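Secreted effector protein SopD (Salmonella typhimurium, PDB 5CPC) acts as a secreted effector that alters host cell physiology, working with SopB in membrane fission and macropinosome formation during invasion and contributing to replication in macrophages. Local coordinates at residues Phe229-Tyr234 / Ser302-Gly306. Residues are numbered along the deposited sequence; the frame is centred on the assembly and turned at random.
Sequences FCKIGY and SLHIG
F229 and L303 bring the two backbones within 6.1 Å, CA to CA, where a type I turn from F229 to I232 leads into the strand that begins at I232; no backbone-to-backbone hydrogen bond joins the segments, and side chains, with the L303 backbone amide, make the contact. L303 reaches in between F229, I232 and Y234. Its CG lies anti to its own carbonyl carbon (chi1 -56°) and packs 3.6 Å from Y234 CE2, while the extended chi2 (171°) sets L303 CD1 3.6 Å from I232 CG2. Leucine suits this place because CB, CG and the CD1 methyl each meet apolar neighbours. F229 crosses L303 at about a right angle, CB to CB 3.7 Å, and F229 CE2 lies 4.2 Å from I305 CD1. Tyrosine suits its place because the hydroxyl ending an apolar ring, Y234 OH, accepts a nearly straight hydrogen bond from L303 N (2.7 Å, 164°), satisfying a buried amide. Next to it, S302 OG takes the amide N of H304 at 2.8 Å, closing an ST turn that suits a small hydroxyl residue. E194 hydrogen-bonds both hydroxyls, so one carboxylate ties the two segments together. L295 of helix 285-298 packs on F229 and L303, and F243 of strand 240-245 touches I232, Y234 and L303. The contact thus joins the base of the 232-237/240-245 hairpin to the chain running from that helix into strand 305-306, which pairs with strand 201-202.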
ATOM      1  N   PHE A 229     -13.936  -1.012 -10.467  1.00 40.38           N
ATOM      2  CA  PHE A 229     -12.700  -1.615 -10.939  1.00 38.86           C
ATOM      3  C   PHE A 229     -11.417  -1.143 -10.224  1.00 38.98           C
ATOM      4  O   PHE A 229     -10.315  -1.560 -10.624  1.00 38.28           O
ATOM      5  CB  PHE A 229     -12.639  -1.391 -12.451  1.00 38.32           C
ATOM      6  CG  PHE A 229     -13.919  -1.807 -13.132  1.00 39.44           C
ATOM      7  CD1 PHE A 229     -14.336  -3.148 -13.078  1.00 36.17           C
ATOM      8  CD2 PHE A 229     -14.778  -0.866 -13.630  1.00 34.99           C
ATOM      9  CE1 PHE A 229     -15.537  -3.524 -13.576  1.00 37.33           C
ATOM     10  CE2 PHE A 229     -15.966  -1.225 -14.180  1.00 40.92           C
ATOM     11  CZ  PHE A 229     -16.370  -2.572 -14.173  1.00 38.23           C
ATOM     12  N   CYS A 230     -11.554  -0.300  -9.187  1.00 39.67           N
ATOM     13  CA  CYS A 230     -10.374   0.267  -8.455  1.00 42.11           C
ATOM     14  C   CYS A 230      -9.440  -0.775  -7.880  1.00 41.74           C
ATOM     15  O   CYS A 230      -8.276  -0.516  -7.727  1.00 44.25           O
ATOM     16  CB  CYS A 230     -10.765   1.306  -7.390  1.00 42.29           C
ATOM     17  SG  CYS A 230     -11.778   0.582  -6.007  1.00 48.69           S
ATOM     18  N   LYS A 231      -9.909  -1.980  -7.622  1.00 41.02           N
ATOM     19  CA  LYS A 231      -9.000  -3.014  -7.151  1.00 40.45           C
ATOM     20  C   LYS A 231      -8.504  -3.994  -8.190  1.00 40.23           C
ATOM     21  O   LYS A 231      -7.789  -4.872  -7.831  1.00 41.37           O
ATOM     22  CB  LYS A 231      -9.639  -3.774  -5.988  1.00 39.73           C
ATOM     23  CG  LYS A 231      -9.795  -2.836  -4.756  1.00 42.61           C
ATOM     24  CD  LYS A 231     -10.328  -3.613  -3.560  1.00 47.06           C
ATOM     25  CE  LYS A 231     -11.877  -3.545  -3.500  1.00 52.00           C
ATOM     26  NZ  LYS A 231     -12.485  -4.532  -2.543  1.00 49.75           N
ATOM     27  N   ILE A 232      -8.859  -3.849  -9.473  1.00 39.94           N
ATOM     28  CA  ILE A 232      -8.473  -4.858 -10.448  1.00 39.53           C
ATOM     29  C   ILE A 232      -7.206  -4.477 -11.223  1.00 39.40           C
ATOM     30  O   ILE A 232      -7.101  -3.375 -11.769  1.00 39.76           O
ATOM     31  CB  ILE A 232      -9.657  -5.142 -11.478  1.00 39.82           C
ATOM     32  CG1 ILE A 232     -10.690  -6.004 -10.774  1.00 43.54           C
ATOM     33  CG2 ILE A 232      -9.266  -6.048 -12.610  1.00 39.75           C
ATOM     34  CD1 ILE A 232     -11.614  -5.192 -10.132  1.00 45.84           C
ATOM     35  N   GLY A 233      -6.298  -5.433 -11.342  1.00 38.12           N
ATOM     36  CA  GLY A 233      -5.187  -5.317 -12.239  1.00 39.30           C
ATOM     37  C   GLY A 233      -5.298  -6.189 -13.480  1.00 39.56           C
ATOM     38  O   GLY A 233      -6.146  -7.064 -13.552  1.00 38.71           O
ATOM     39  N   TYR A 234      -4.430  -5.932 -14.464  1.00 39.84           N
ATOM     40  CA  TYR A 234      -4.437  -6.636 -15.716  1.00 42.43           C
ATOM     41  C   TYR A 234      -3.101  -6.488 -16.444  1.00 44.57           C
ATOM     42  O   TYR A 234      -2.486  -5.412 -16.390  1.00 44.16           O
ATOM     43  CB  TYR A 234      -5.549  -6.071 -16.676  1.00 40.65           C
ATOM     44  CG  TYR A 234      -5.950  -4.607 -16.477  1.00 39.31           C
ATOM     45  CD1 TYR A 234      -5.273  -3.579 -17.145  1.00 40.03           C
ATOM     46  CD2 TYR A 234      -7.039  -4.260 -15.683  1.00 36.49           C
ATOM     47  CE1 TYR A 234      -5.667  -2.258 -16.991  1.00 37.60           C
ATOM     48  CE2 TYR A 234      -7.455  -2.938 -15.531  1.00 33.95           C
ATOM     49  CZ  TYR A 234      -6.772  -1.955 -16.199  1.00 36.92           C
ATOM     50  OH  TYR A 234      -7.134  -0.639 -16.093  1.00 35.77           O
ATOM     51  N   SER A 302      -8.500  -0.886 -20.994  1.00 43.68           N
ATOM     52  CA  SER A 302      -8.321  -0.379 -19.637  1.00 42.02           C
ATOM     53  C   SER A 302      -9.614  -0.678 -18.800  1.00 41.82           C
ATOM     54  O   SER A 302     -10.718  -0.800 -19.383  1.00 38.60           O
ATOM     55  CB  SER A 302      -8.162   1.101 -19.734  1.00 41.57           C
ATOM     56  OG  SER A 302      -8.011   1.619 -18.433  1.00 43.30           O
ATOM     57  N   LEU A 303      -9.500  -0.749 -17.476  1.00 39.01           N
ATOM     58  CA  LEU A 303     -10.705  -0.664 -16.642  1.00 38.91           C
ATOM     59  C   LEU A 303     -10.749   0.648 -15.907  1.00 39.29           C
ATOM     60  O   LEU A 303     -11.565   0.856 -15.025  1.00 39.43           O
ATOM     61  CB  LEU A 303     -10.910  -1.870 -15.715  1.00 36.65           C
ATOM     62  CG  LEU A 303     -10.945  -3.242 -16.390  1.00 39.07           C
ATOM     63  CD1 LEU A 303     -10.919  -4.358 -15.354  1.00 39.54           C
ATOM     64  CD2 LEU A 303     -12.181  -3.350 -17.233  1.00 37.13           C
ATOM     65  N   HIS A 304      -9.941   1.599 -16.360  1.00 41.13           N
ATOM     66  CA  HIS A 304      -9.936   2.949 -15.807  1.00 41.40           C
ATOM     67  C   HIS A 304     -11.034   3.701 -16.494  1.00 42.82           C
ATOM     68  O   HIS A 304     -10.814   4.546 -17.373  1.00 42.54           O
ATOM     69  CB  HIS A 304      -8.556   3.620 -15.968  1.00 41.93           C
ATOM     70  CG  HIS A 304      -8.491   5.043 -15.505  1.00 44.33           C
ATOM     71  ND1 HIS A 304      -9.298   5.552 -14.505  1.00 47.49           N
ATOM     72  CD2 HIS A 304      -7.685   6.060 -15.886  1.00 42.59           C
ATOM     73  CE1 HIS A 304      -9.030   6.831 -14.324  1.00 43.30           C
ATOM     74  NE2 HIS A 304      -8.043   7.160 -15.140  1.00 46.76           N
ATOM     75  N   ILE A 305     -12.239   3.411 -15.999  1.00 42.95           N
ATOM     76  CA  ILE A 305     -13.509   3.811 -16.609  1.00 42.65           C
ATOM     77  C   ILE A 305     -14.074   4.934 -15.776  1.00 44.37           C
ATOM     78  O   ILE A 305     -14.110   4.835 -14.553  1.00 43.10           O
ATOM     79  CB  ILE A 305     -14.403   2.558 -16.636  1.00 41.55           C
ATOM     80  CG1 ILE A 305     -13.726   1.537 -17.549  1.00 37.85           C
ATOM     81  CG2 ILE A 305     -15.823   2.851 -17.026  1.00 41.91           C
ATOM     82  CD1 ILE A 305     -14.533   0.223 -17.848  1.00 35.29           C
ATOM     83  N   GLY A 306     -14.521   6.004 -16.428  1.00 46.56           N
ATOM     84  CA  GLY A 306     -15.143   7.107 -15.729  1.00 48.76           C
ATOM     85  C   GLY A 306     -16.475   7.416 -16.385  1.00 52.37           C
ATOM     86  O   GLY A 306     -16.816   6.862 -17.460  1.00 52.08           O
TER